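Local atomic coordinates of aromatic amino acid aminotransferase I (Candida albicans WO-1, PDB entry 6HNB), a protein that probably catalyses transfer of the amino group from aromatic L-amino acids to 2-oxoglutarate, using pyridoxal 5'-phosphate as cofactor. Residues L111-Q116 against L339-L344; T180-M185 against K438-S443; N205-L210 against Y239-I244; K415-V420 against T458-R463. All blocks are in the same frame, centred on the assembly; numbering follows the deposited sequence.

Contact 1 (L111-Q116 against L339-L344); sequences LPEFLQ and LANALL. Unlike the reference sequence in segment 111-116: Leu-111 (reference Ser).
The side-chain amide of Asn-341, which lies against Glu-113 in the first turn of helix 112-126, is held at both ends: ND2 donates to Asp-95 O, while OD1 accepts from Arg-345 NE. With CG anti to the backbone N (chi1 -173°), the amide reaches straight out from helix 334-377, and its ND2 and OD1 each come within 3.6 Å of Glu-113 CB. It makes no hydrogen bond to 111-116; OD1 sits 3.3 Å from Glu-113 O, acceptor beside acceptor. Arg-345 gives NE to OD1 and NH2 to Glu-113 O, which probably offsets this approach. The carboxylate of Glu-113 bends away at chi2 to a salt bridge with Arg-101.

Beside the amide, Phe-114 takes the apolar share. Its CE1 corner meets Leu-344 CD1 at 4.0 Å and Ala-340 CB at 4.2 Å, a turn apart on the same helix, and the ring also packs on Val-137 and Phe-298. The helix axes pass 9.3 Å apart at 49°. This joins the start of helix 112-126 to the long helix near the cofactor-binding region. Direct attraction between the segments is apolar; the buried amide is satisfied by Asp-95 O and by Arg-345 of its own helix, which also reaches across to Glu-113 O.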
loop_
_atom_site.group_PDB
_atom_site.type_symbol
_atom_site.label_atom_id
_atom_site.label_comp_id
_atom_site.label_asym_id
_atom_site.label_seq_id
_atom_site.Cartn_x
_atom_site.Cartn_y
_atom_site.Cartn_z
ATOM N N LEU A 111 6.410 12.556 3.830
ATOM C CA LEU A 111 6.617 13.993 3.470
ATOM C C LEU A 111 6.903 14.771 4.760
ATOM O O LEU A 111 6.235 14.544 5.764
ATOM C CB LEU A 111 5.383 14.470 2.697
ATOM C CG LEU A 111 5.238 13.852 1.297
ATOM C CD1 LEU A 111 3.826 14.023 0.738
ATOM C CD2 LEU A 111 6.269 14.428 0.334
ATOM N N PRO A 112 7.958 15.623 4.828
ATOM C CA PRO A 112 8.422 16.179 6.105
ATOM C C PRO A 112 7.367 17.006 6.865
ATOM O O PRO A 112 7.332 16.898 8.091
ATOM C CB PRO A 112 9.671 17.019 5.778
ATOM C CG PRO A 112 9.789 17.040 4.253
ATOM C CD PRO A 112 8.810 16.030 3.693
ATOM N N GLU A 113 6.477 17.720 6.161
ATOM C CA GLU A 113 5.431 18.551 6.811
ATOM C C GLU A 113 4.428 17.649 7.564
ATOM O O GLU A 113 4.026 17.995 8.708
ATOM C CB GLU A 113 4.721 19.427 5.775
ATOM C CG GLU A 113 5.592 20.515 5.173
ATOM C CD GLU A 113 6.412 20.182 3.926
ATOM O OE1 GLU A 113 6.503 19.000 3.542
ATOM O OE2 GLU A 113 6.982 21.122 3.331
ATOM N N PHE A 114 4.010 16.536 6.961
ATOM C CA PHE A 114 3.040 15.603 7.573
ATOM C C PHE A 114 3.696 14.934 8.793
ATOM O O PHE A 114 3.084 14.966 9.867
ATOM C CB PHE A 114 2.526 14.602 6.544
ATOM C CG PHE A 114 1.620 13.586 7.170
ATOM C CD1 PHE A 114 0.351 13.948 7.601
ATOM C CD2 PHE A 114 2.068 12.296 7.422
ATOM C CE1 PHE A 114 -0.451 13.037 8.275
ATOM C CE2 PHE A 114 1.259 11.389 8.086
ATOM C CZ PHE A 114 -0.001 11.754 8.500
ATOM N N LEU A 115 4.909 14.378 8.646
ATOM C CA LEU A 115 5.653 13.743 9.752
ATOM C C LEU A 115 5.775 14.713 10.925
ATOM O O LEU A 115 5.642 14.270 12.085
ATOM C CB LEU A 115 7.042 13.305 9.285
ATOM C CG LEU A 115 7.089 12.021 8.456
ATOM C CD1 LEU A 115 8.487 11.798 7.904
ATOM C CD2 LEU A 115 6.644 10.826 9.283
ATOM N N GLN A 116 6.074 15.977 10.658
ATOM C CA GLN A 116 6.330 16.945 11.753
ATOM C C GLN A 116 5.040 17.085 12.574
ATOM O O GLN A 116 5.117 17.037 13.798
ATOM C CB GLN A 116 6.835 18.287 11.212
ATOM C CG GLN A 116 7.061 19.337 12.298
ATOM C CD GLN A 116 7.361 20.673 11.658
ATOM O OE1 GLN A 116 6.564 21.218 10.896
ATOM N NE2 GLN A 116 8.539 21.200 11.958
ATOM N N LEU A 339 -3.480 16.461 1.433
ATOM C CA LEU A 339 -4.779 16.939 1.977
ATOM C C LEU A 339 -4.849 16.744 3.502
ATOM O O LEU A 339 -5.410 17.634 4.185
ATOM C CB LEU A 339 -5.943 16.245 1.275
ATOM C CG LEU A 339 -6.221 16.749 -0.141
ATOM C CD1 LEU A 339 -7.187 15.837 -0.881
ATOM C CD2 LEU A 339 -6.760 18.172 -0.088
ATOM N N ALA A 340 -4.288 15.666 4.041
ATOM C CA ALA A 340 -4.289 15.408 5.499
ATOM C C ALA A 340 -3.433 16.483 6.172
ATOM O O ALA A 340 -3.895 17.070 7.165
ATOM C CB ALA A 340 -3.771 14.033 5.833
ATOM N N ASN A 341 -2.228 16.720 5.647
ATOM C CA ASN A 341 -1.323 17.804 6.115
ATOM C C ASN A 341 -2.086 19.130 6.143
ATOM O O ASN A 341 -1.971 19.843 7.177
ATOM C CB ASN A 341 -0.076 17.935 5.234
ATOM C CG ASN A 341 0.931 18.905 5.800
ATOM O OD1 ASN A 341 1.383 18.736 6.929
ATOM N ND2 ASN A 341 1.236 19.950 5.041
ATOM N N ALA A 342 -2.791 19.474 5.047
ATOM C CA ALA A 342 -3.511 20.763 4.891
ATOM C C ALA A 342 -4.590 20.853 5.961
ATOM O O ALA A 342 -4.660 21.887 6.659
ATOM C CB ALA A 342 -4.132 20.928 3.535
ATOM N N LEU A 343 -5.429 19.827 6.062
ATOM C CA LEU A 343 -6.526 19.808 7.064
ATOM C C LEU A 343 -5.909 19.967 8.462
ATOM O O LEU A 343 -6.395 20.836 9.243
ATOM C CB LEU A 343 -7.335 18.514 6.884
ATOM C CG LEU A 343 -8.413 18.251 7.928
ATOM C CD1 LEU A 343 -9.514 17.384 7.357
ATOM C CD2 LEU A 343 -7.825 17.582 9.151
ATOM N N LEU A 344 -4.878 19.191 8.795
ATOM C CA LEU A 344 -4.378 19.147 10.199
ATOM C C LEU A 344 -3.740 20.497 10.567
ATOM O O LEU A 344 -4.009 20.986 11.691
ATOM C CB LEU A 344 -3.401 17.993 10.361
ATOM C CG LEU A 344 -4.073 16.626 10.312
ATOM C CD1 LEU A 344 -3.031 15.533 10.144
ATOM C CD2 LEU A 344 -4.950 16.400 11.537
#

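Contact 2 (T180-M185 against K438-S443)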
loop_
_atom_site.group_PDB
_atom_site.type_symbol
_atom_site.label_atom_id
_atom_site.label_comp_id
_atom_site.label_asym_id
_atom_site.label_seq_id
_atom_site.Cartn_x
_atom_site.Cartn_y
_atom_site.Cartn_z
ATOM N N THR A 180 0.043 -18.121 15.866
ATOM C CA THR A 180 -0.711 -17.168 16.732
ATOM C C THR A 180 -1.189 -17.902 17.983
ATOM O O THR A 180 -2.265 -18.515 17.939
ATOM C CB THR A 180 -1.858 -16.516 15.955
ATOM O OG1 THR A 180 -2.797 -17.496 15.496
ATOM C CG2 THR A 180 -1.346 -15.747 14.764
ATOM N N VAL A 181 -0.402 -17.859 19.048
ATOM C CA VAL A 181 -0.748 -18.467 20.359
ATOM C C VAL A 181 -1.674 -17.522 21.119
ATOM O O VAL A 181 -1.342 -16.361 21.326
ATOM C CB VAL A 181 0.508 -18.816 21.163
ATOM C CG1 VAL A 181 0.157 -19.226 22.589
ATOM C CG2 VAL A 181 1.271 -19.923 20.441
ATOM N N PRO A 182 -2.898 -17.990 21.442
ATOM C CA PRO A 182 -3.912 -17.153 22.079
ATOM C C PRO A 182 -3.601 -16.912 23.557
ATOM O O PRO A 182 -3.126 -17.803 24.235
ATOM C CB PRO A 182 -5.218 -17.925 21.912
ATOM C CG PRO A 182 -4.777 -19.385 21.740
ATOM C CD PRO A 182 -3.404 -19.341 21.106
ATOM N N VAL A 183 -3.818 -15.682 23.982
ATOM C CA VAL A 183 -3.633 -15.231 25.385
ATOM C C VAL A 183 -5.019 -15.088 26.017
ATOM O O VAL A 183 -5.895 -14.378 25.441
ATOM C CB VAL A 183 -2.857 -13.909 25.416
ATOM C CG1 VAL A 183 -2.822 -13.321 26.803
ATOM C CG2 VAL A 183 -1.447 -14.103 24.897
ATOM N N THR A 184 -5.197 -15.652 27.210
ATOM C CA THR A 184 -6.522 -15.744 27.873
ATOM C C THR A 184 -7.015 -14.349 28.236
ATOM O O THR A 184 -6.238 -13.541 28.735
ATOM C CB THR A 184 -6.461 -16.676 29.083
ATOM O OG1 THR A 184 -6.006 -17.925 28.562
ATOM C CG2 THR A 184 -7.806 -16.837 29.763
ATOM N N MET A 185 -8.288 -14.086 27.990
ATOM C CA MET A 185 -8.914 -12.793 28.315
ATOM C C MET A 185 -10.056 -13.060 29.301
ATOM O O MET A 185 -10.526 -14.214 29.349
ATOM C CB MET A 185 -9.467 -12.124 27.053
ATOM C CG MET A 185 -8.455 -11.957 25.935
ATOM S SD MET A 185 -9.282 -11.533 24.373
ATOM C CE MET A 185 -9.696 -9.805 24.617
ATOM N N LYS A 438 -12.227 -16.407 17.460
ATOM C CA LYS A 438 -11.307 -17.203 18.313
ATOM C C LYS A 438 -9.984 -17.476 17.567
ATOM O O LYS A 438 -9.995 -18.000 16.435
ATOM C CB LYS A 438 -11.979 -18.520 18.710
ATOM C CG LYS A 438 -11.181 -19.324 19.720
ATOM C CD LYS A 438 -11.069 -18.635 21.063
ATOM C CE LYS A 438 -10.305 -19.427 22.100
ATOM N NZ LYS A 438 -8.911 -19.682 21.661
ATOM N N ALA A 439 -8.867 -17.205 18.198
ATOM C CA ALA A 439 -7.519 -17.423 17.643
ATOM C C ALA A 439 -7.079 -18.832 18.038
ATOM O O ALA A 439 -7.356 -19.255 19.147
ATOM C CB ALA A 439 -6.549 -16.376 18.146
ATOM N N GLU A 440 -6.426 -19.541 17.139
ATOM C CA GLU A 440 -5.827 -20.861 17.452
ATOM C C GLU A 440 -4.398 -20.856 16.915
ATOM O O GLU A 440 -4.159 -20.319 15.803
ATOM C CB GLU A 440 -6.658 -22.004 16.863
ATOM C CG GLU A 440 -8.086 -22.076 17.395
ATOM C CD GLU A 440 -8.262 -22.302 18.895
ATOM O OE1 GLU A 440 -7.242 -22.438 19.626
ATOM O OE2 GLU A 440 -9.425 -22.318 19.342
ATOM N N GLY A 441 -3.487 -21.445 17.681
ATOM C CA GLY A 441 -2.160 -21.760 17.166
ATOM C C GLY A 441 -1.338 -22.421 18.227
ATOM O O GLY A 441 -1.701 -22.311 19.423
ATOM N N GLN A 442 -0.259 -23.060 17.782
ATOM C CA GLN A 442 0.726 -23.711 18.665
ATOM C C GLN A 442 2.097 -23.224 18.256
ATOM O O GLN A 442 2.291 -23.036 17.028
ATOM C CB GLN A 442 0.626 -25.225 18.518
ATOM C CG GLN A 442 -0.737 -25.733 18.924
ATOM C CD GLN A 442 -0.724 -27.234 19.021
ATOM O OE1 GLN A 442 -0.892 -27.934 18.027
ATOM N NE2 GLN A 442 -0.510 -27.732 20.228
ATOM N N SER A 443 2.962 -22.991 19.246
ATOM C CA SER A 443 4.412 -22.777 19.038
ATOM C C SER A 443 5.039 -24.026 18.402
ATOM O O SER A 443 4.408 -25.114 18.426
ATOM C CB SER A 443 5.108 -22.387 20.317
ATOM O OG SER A 443 4.818 -23.295 21.367
HETATM O O HOH W 1 -1.634 -20.100 14.401
#
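Thr-180 meets the passing loop first, bringing its hydroxyl OG1 to 3.1 Å from Glu-440 O. Glu-440 O accepts a hydrogen bond from a water at 2.9 Å, and the same water accepts from Thr-180 N at 3.0 Å, so one solvent molecule bridges the two backbones. OG1 stands between the backbone N and the carbonyl carbon (chi1 61°), which turns it to the loop, while the side chain also touches Leu-170 and Ala-173 of helix 167-175. The carbonyl of Thr-180 lies close to Gly-441 N, but the angle is too poor for a hydrogen bond.

At Val-181 the CG2 methyl lies over the loop backbone, 3.7 Å from Ser-443 N. The backbone of this residue is engaged on its other side, bonded to Ile-159 and Val-161 in the neighbouring strand.

Pro-182 presents the broadest apolar surface here. Its CG rests 3.7 Å from Ala-439 O, CB faces Ala-439 CB at 4.3 Å, and CD lies near Gly-441 O. Lys-438 crosses the ring at about a right angle: bent at chi2 and chi4, its chain folds back until NZ donates to Ala-439 O at 3.0 Å, in the carbonyl plane, and forms a salt bridge with Glu-440 OE2.

The contact lays the 438-443 loop along strand 179-186 of the large sheet. Proline lacks the N-H that a strand partner would use, and no clear direct hydrogen bond crosses; the water bridge and apolar packing are the well-defined links.

Contact 3 (N205-L210 against Y239-I244); sequences NKPKFL and YDFLII
Ile-244 lays CG1 over one face of the Phe-209 ring, 3.6 Å from its centroid and 19° off the ring normal, a CH-pi contact offset toward the ring's rim. In Phe-209, CG stands between the backbone N and the carbonyl carbon (chi1 63°), which brings one ring face under Ile-244 CG1. Leu-242 lies on the same face of the sheet, its CB 3.6 Å from Phe-209 CB, and helix 141-152 packs over it through Thr-148 and Phe-152.

On the opposite face Phe-241 extends its ring to Leu-210, CE1 3.8 Å from Leu-210 CB, in an oblique approach. Here helix 226-239 provides the cover, with Ile-232 under Leu-210 and Ala-236 under Phe-241.

Between these layers run parallel strands of a beta-alpha-beta unit. Leu-242 N donates to Lys-208 O at 3.1 Å, Leu-210 N to Leu-242 O at 3.0 Å, and Ile-244 N to Leu-210 O at 2.9 Å. Before the strands pair, a water donates to both Pro-207 O and Asp-240 O. Farther back, Lys-206 bends at chi3 to give NZ to Tyr-239 O at 2.8 Å, from 47° above the carbonyl plane. Polar bonding thus runs along the backbone edges, extended by water and a lysine, while the side chains on the two faces pack mainly through apolar contacts, largely against helices 141-152 and 226-239.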
loop_
_atom_site.group_PDB
_atom_site.type_symbol
_atom_site.label_atom_id
_atom_site.label_comp_id
_atom_site.label_asym_id
_atom_site.label_seq_id
_atom_site.Cartn_x
_atom_site.Cartn_y
_atom_site.Cartn_z
ATOM N N ASN A 205 11.850 -21.463 21.418
ATOM C CA ASN A 205 12.109 -20.048 21.067
ATOM C C ASN A 205 10.979 -19.180 21.641
ATOM O O ASN A 205 9.836 -19.533 21.485
ATOM C CB ASN A 205 12.256 -19.902 19.554
ATOM C CG ASN A 205 13.562 -20.462 19.037
ATOM O OD1 ASN A 205 14.484 -20.709 19.808
ATOM N ND2 ASN A 205 13.662 -20.607 17.728
ATOM N N LYS A 206 11.299 -18.069 22.273
ATOM C CA LYS A 206 10.270 -17.155 22.824
ATOM C C LYS A 206 9.465 -16.527 21.687
ATOM O O LYS A 206 9.912 -16.404 20.537
ATOM C CB LYS A 206 10.896 -16.115 23.752
ATOM C CG LYS A 206 12.033 -15.295 23.162
ATOM C CD LYS A 206 12.793 -14.452 24.188
ATOM C CE LYS A 206 12.946 -15.125 25.538
ATOM N NZ LYS A 206 13.771 -14.315 26.467
ATOM N N PRO A 207 8.226 -16.105 21.994
ATOM C CA PRO A 207 7.407 -15.395 21.018
ATOM C C PRO A 207 8.141 -14.090 20.701
ATOM O O PRO A 207 8.864 -13.596 21.544
ATOM C CB PRO A 207 6.067 -15.210 21.742
ATOM C CG PRO A 207 6.457 -15.193 23.199
ATOM C CD PRO A 207 7.582 -16.201 23.317
ATOM N N LYS A 208 7.996 -13.593 19.475
ATOM C CA LYS A 208 8.690 -12.370 19.029
ATOM C C LYS A 208 8.019 -11.162 19.684
ATOM O O LYS A 208 8.722 -10.178 20.012
ATOM C CB LYS A 208 8.655 -12.320 17.499
ATOM C CG LYS A 208 9.289 -13.518 16.799
ATOM C CD LYS A 208 10.696 -13.849 17.257
ATOM C CE LYS A 208 11.636 -12.659 17.236
ATOM N NZ LYS A 208 12.029 -12.286 15.856
ATOM N N PHE A 209 6.695 -11.189 19.779
ATOM C CA PHE A 209 5.906 -10.045 20.315
ATOM C C PHE A 209 4.480 -10.480 20.683
ATOM O O PHE A 209 4.032 -11.571 20.311
ATOM C CB PHE A 209 5.913 -8.884 19.307
ATOM C CG PHE A 209 5.278 -9.144 17.961
ATOM C CD1 PHE A 209 3.898 -9.356 17.842
ATOM C CD2 PHE A 209 6.043 -9.103 16.791
ATOM C CE1 PHE A 209 3.316 -9.561 16.601
ATOM C CE2 PHE A 209 5.458 -9.342 15.556
ATOM C CZ PHE A 209 4.097 -9.553 15.455
ATOM N N LEU A 210 3.792 -9.576 21.380
ATOM C CA LEU A 210 2.360 -9.633 21.722
ATOM C C LEU A 210 1.660 -8.626 20.828
ATOM O O LEU A 210 2.065 -7.462 20.850
ATOM C CB LEU A 210 2.198 -9.239 23.191
ATOM C CG LEU A 210 0.789 -8.883 23.665
ATOM C CD1 LEU A 210 -0.195 -10.001 23.411
ATOM C CD2 LEU A 210 0.829 -8.581 25.161
ATOM N N TYR A 239 10.661 -10.919 29.758
ATOM C CA TYR A 239 10.831 -12.078 28.844
ATOM C C TYR A 239 11.372 -11.607 27.484
ATOM O O TYR A 239 11.639 -12.471 26.606
ATOM C CB TYR A 239 9.518 -12.865 28.754
ATOM C CG TYR A 239 9.140 -13.575 30.031
ATOM C CD1 TYR A 239 9.759 -14.761 30.400
ATOM C CD2 TYR A 239 8.186 -13.058 30.893
ATOM C CE1 TYR A 239 9.434 -15.414 31.581
ATOM C CE2 TYR A 239 7.860 -13.694 32.079
ATOM C CZ TYR A 239 8.466 -14.890 32.421
ATOM O OH TYR A 239 8.127 -15.539 33.578
ATOM N N ASP A 240 11.542 -10.293 27.313
ATOM C CA ASP A 240 12.173 -9.672 26.116
ATOM C C ASP A 240 11.399 -10.030 24.827
ATOM O O ASP A 240 11.988 -10.625 23.941
ATOM C CB ASP A 240 13.651 -10.062 25.972
ATOM C CG ASP A 240 14.391 -9.225 24.933
ATOM O OD1 ASP A 240 13.955 -8.079 24.674
ATOM O OD2 ASP A 240 15.397 -9.718 24.374
ATOM N N PHE A 241 10.123 -9.659 24.729
ATOM C CA PHE A 241 9.361 -9.603 23.452
ATOM C C PHE A 241 8.828 -8.164 23.266
ATOM O O PHE A 241 8.848 -7.370 24.201
ATOM C CB PHE A 241 8.301 -10.711 23.410
ATOM C CG PHE A 241 7.274 -10.671 24.508
ATOM C CD1 PHE A 241 6.190 -9.806 24.431
ATOM C CD2 PHE A 241 7.357 -11.540 25.592
ATOM C CE1 PHE A 241 5.222 -9.798 25.423
ATOM C CE2 PHE A 241 6.387 -11.524 26.582
ATOM C CZ PHE A 241 5.339 -10.640 26.512
ATOM N N LEU A 242 8.424 -7.819 22.046
ATOM C CA LEU A 242 7.872 -6.478 21.737
ATOM C C LEU A 242 6.373 -6.495 22.061
ATOM O O LEU A 242 5.804 -7.577 22.197
ATOM C CB LEU A 242 8.113 -6.139 20.261
ATOM C CG LEU A 242 9.572 -6.222 19.799
ATOM C CD1 LEU A 242 9.674 -6.338 18.292
ATOM C CD2 LEU A 242 10.346 -4.997 20.261
ATOM N N ILE A 243 5.784 -5.315 22.151
ATOM C CA ILE A 243 4.313 -5.116 22.173
ATOM C C ILE A 243 3.975 -4.303 20.932
ATOM O O ILE A 243 4.571 -3.247 20.732
ATOM C CB ILE A 243 3.815 -4.436 23.454
ATOM C CG1 ILE A 243 4.154 -5.274 24.687
ATOM C CG2 ILE A 243 2.310 -4.101 23.385
ATOM C CD1 ILE A 243 4.027 -4.506 25.985
ATOM N N ILE A 244 3.115 -4.871 20.101
ATOM C CA ILE A 244 2.557 -4.196 18.915
ATOM C C ILE A 244 1.169 -3.748 19.333
ATOM O O ILE A 244 0.300 -4.642 19.475
ATOM C CB ILE A 244 2.524 -5.148 17.725
ATOM C CG1 ILE A 244 3.857 -5.888 17.542
ATOM C CG2 ILE A 244 2.096 -4.390 16.496
ATOM C CD1 ILE A 244 5.067 -5.003 17.323
HETATM O O HOH W 2 11.219 -12.422 21.922
#

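Contact 4 (K415-V420 against T458-R463); sequences KVEAAV and THIFFR
Glu-417 and Ile-460 meet where helix 413-427 packs on the antiparallel sheet containing strand 459-465, a helix-on-sheet layer pair in the C-terminal part of this aminotransferase. The segments run 34° apart, with their axes 9.0 Å from each other. Ile-460 points its side chain at the helix: CG1 occupies the tight slot between the backbone N and the carbonyl carbon (chi1 61°), and the tip CD1 presses on the helix backbone, 3.6 Å from Glu-417 CA. Val-416 CG1 flanks the same methyl.

Phe-462, two residues on and on the same side of the strand, brings its ring up under the next part of the helix. Val-420 CG1 packs against CE1 at 3.7 Å, and Glu-417 O lies at the ring's edge, 3.5 Å from CZ. Phe-481 meets this ring edge-to-face, and Leu-431 and Pro-433 of the neighbouring strand also touch it.

The glutamate stays extended beyond CG and runs obliquely across the strand, its carboxylate plane 70° from the phenyl. Ser-435 OG bonds to OE1, so the buried acid has a partner at each oxygen: a water donates to Glu-417 OE2 at 2.8 Å and accepts from Phe-461 N at 2.9 Å.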
loop_
_atom_site.group_PDB
_atom_site.type_symbol
_atom_site.label_atom_id
_atom_site.label_comp_id
_atom_site.label_asym_id
_atom_site.label_seq_id
_atom_site.Cartn_x
_atom_site.Cartn_y
_atom_site.Cartn_z
ATOM N N LYS A 415 -23.332 -24.882 19.334
ATOM C CA LYS A 415 -24.662 -25.187 18.747
ATOM C C LYS A 415 -25.676 -24.212 19.334
ATOM O O LYS A 415 -26.609 -23.808 18.625
ATOM C CB LYS A 415 -25.055 -26.655 18.972
ATOM C CG LYS A 415 -24.465 -27.611 17.951
ATOM C CD LYS A 415 -24.669 -29.073 18.304
ATOM C CE LYS A 415 -23.887 -29.993 17.387
ATOM N NZ LYS A 415 -24.008 -31.400 17.828
ATOM N N VAL A 416 -25.490 -23.826 20.593
ATOM C CA VAL A 416 -26.368 -22.779 21.187
ATOM C C VAL A 416 -26.082 -21.455 20.475
ATOM O O VAL A 416 -27.054 -20.766 20.072
ATOM C CB VAL A 416 -26.176 -22.674 22.706
ATOM C CG1 VAL A 416 -26.921 -21.489 23.261
ATOM C CG2 VAL A 416 -26.600 -23.953 23.402
ATOM N N GLU A 417 -24.815 -21.112 20.261
ATOM C CA GLU A 417 -24.444 -19.884 19.483
ATOM C C GLU A 417 -25.104 -19.888 18.089
ATOM O O GLU A 417 -25.713 -18.855 17.695
ATOM C CB GLU A 417 -22.929 -19.770 19.393
ATOM C CG GLU A 417 -22.421 -18.445 18.836
ATOM C CD GLU A 417 -20.943 -18.492 18.502
ATOM O OE1 GLU A 417 -20.561 -19.417 17.746
ATOM O OE2 GLU A 417 -20.172 -17.639 19.010
ATOM N N ALA A 418 -24.998 -20.991 17.343
ATOM C CA ALA A 418 -25.580 -21.113 15.985
ATOM C C ALA A 418 -27.098 -20.916 16.070
ATOM O O ALA A 418 -27.670 -20.192 15.229
ATOM C CB ALA A 418 -25.201 -22.447 15.375
ATOM N N ALA A 419 -27.738 -21.483 17.089
ATOM C CA ALA A 419 -29.208 -21.422 17.243
ATOM C C ALA A 419 -29.654 -19.987 17.548
ATOM O O ALA A 419 -30.651 -19.518 16.941
ATOM C CB ALA A 419 -29.662 -22.417 18.289
ATOM N N VAL A 420 -28.927 -19.271 18.409
ATOM C CA VAL A 420 -29.249 -17.863 18.758
ATOM C C VAL A 420 -29.018 -16.987 17.527
ATOM O O VAL A 420 -29.877 -16.129 17.244
ATOM C CB VAL A 420 -28.452 -17.387 19.981
ATOM C CG1 VAL A 420 -28.583 -15.890 20.193
ATOM C CG2 VAL A 420 -28.879 -18.162 21.213
ATOM N N THR A 458 -18.866 -22.669 29.208
ATOM C CA THR A 458 -20.319 -22.689 28.912
ATOM C C THR A 458 -20.787 -21.358 28.338
ATOM O O THR A 458 -21.892 -21.344 27.840
ATOM C CB THR A 458 -21.135 -23.029 30.156
ATOM O OG1 THR A 458 -20.756 -22.048 31.119
ATOM C CG2 THR A 458 -20.909 -24.445 30.634
ATOM N N HIS A 459 -19.981 -20.292 28.401
ATOM C CA HIS A 459 -20.415 -18.937 27.941
ATOM C C HIS A 459 -20.035 -18.714 26.477
ATOM O O HIS A 459 -18.947 -19.138 26.044
ATOM C CB HIS A 459 -19.862 -17.837 28.864
ATOM C CG HIS A 459 -20.493 -17.872 30.215
ATOM N ND1 HIS A 459 -20.078 -18.777 31.186
ATOM C CD2 HIS A 459 -21.531 -17.178 30.736
ATOM C CE1 HIS A 459 -20.834 -18.628 32.274
ATOM N NE2 HIS A 459 -21.746 -17.636 32.017
ATOM N N ILE A 460 -20.901 -18.004 25.773
ATOM C CA ILE A 460 -20.711 -17.580 24.369
ATOM C C ILE A 460 -20.947 -16.072 24.347
ATOM O O ILE A 460 -21.468 -15.549 25.342
ATOM C CB ILE A 460 -21.687 -18.337 23.445
ATOM C CG1 ILE A 460 -23.142 -18.054 23.820
ATOM C CG2 ILE A 460 -21.388 -19.836 23.419
ATOM C CD1 ILE A 460 -24.169 -18.540 22.803
ATOM N N PHE A 461 -20.647 -15.408 23.237
ATOM C CA PHE A 461 -20.951 -13.972 23.085
ATOM C C PHE A 461 -21.152 -13.647 21.611
ATOM O O PHE A 461 -20.809 -14.473 20.731
ATOM C CB PHE A 461 -19.883 -13.096 23.748
ATOM C CG PHE A 461 -18.556 -13.020 23.026
ATOM C CD1 PHE A 461 -17.630 -14.038 23.149
ATOM C CD2 PHE A 461 -18.239 -11.919 22.242
ATOM C CE1 PHE A 461 -16.429 -13.985 22.466
ATOM C CE2 PHE A 461 -17.033 -11.862 21.576
ATOM C CZ PHE A 461 -16.114 -12.881 21.711
ATOM N N PHE A 462 -21.790 -12.499 21.411
ATOM C CA PHE A 462 -22.012 -11.836 20.118
ATOM C C PHE A 462 -21.401 -10.443 20.170
ATOM O O PHE A 462 -21.506 -9.802 21.219
ATOM C CB PHE A 462 -23.505 -11.744 19.828
ATOM C CG PHE A 462 -24.099 -13.063 19.423
ATOM C CD1 PHE A 462 -24.442 -14.007 20.380
ATOM C CD2 PHE A 462 -24.240 -13.386 18.078
ATOM C CE1 PHE A 462 -24.964 -15.239 19.992
ATOM C CE2 PHE A 462 -24.762 -14.614 17.699
ATOM C CZ PHE A 462 -25.119 -15.535 18.657
ATOM N N ARG A 463 -20.845 -10.014 19.042
ATOM C CA ARG A 463 -20.306 -8.658 18.815
ATOM C C ARG A 463 -21.325 -7.863 18.008
ATOM O O ARG A 463 -21.797 -8.345 16.973
ATOM C CB ARG A 463 -18.961 -8.716 18.083
ATOM C CG ARG A 463 -18.302 -7.355 17.923
ATOM C CD ARG A 463 -17.268 -7.333 16.817
ATOM N NE ARG A 463 -17.852 -7.239 15.493
ATOM C CZ ARG A 463 -17.152 -7.213 14.368
ATOM N NH1 ARG A 463 -15.827 -7.267 14.397
ATOM N NH2 ARG A 463 -17.771 -7.133 13.211
HETATM O O HOH W 3 -19.080 -17.113 21.482
#

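From the N terminus, the chain first passes 111-116, whose partner 339-344 closes contact 1 after 222 intervening residues and ties helix 112-126 to helix 334-377. Within that span 180-185 opens contact 2, which closes only at 438-443, so contacts 1 and 2 cross. Contact 3 is short and local, 205-210 to 239-244, and falls inside both of these spans; it pairs adjacent strands of the large sheet, whose strand 179-186 contact 2 joins to the late loop. Contact 4 opens at 415-420, after contact 1 has closed, and crosses contact 2 before closing at 458-463, tying helix 413-427 to strand 459-465 of the C-terminal sheet. Contacts 1 and 4 have centres about 46 Å apart.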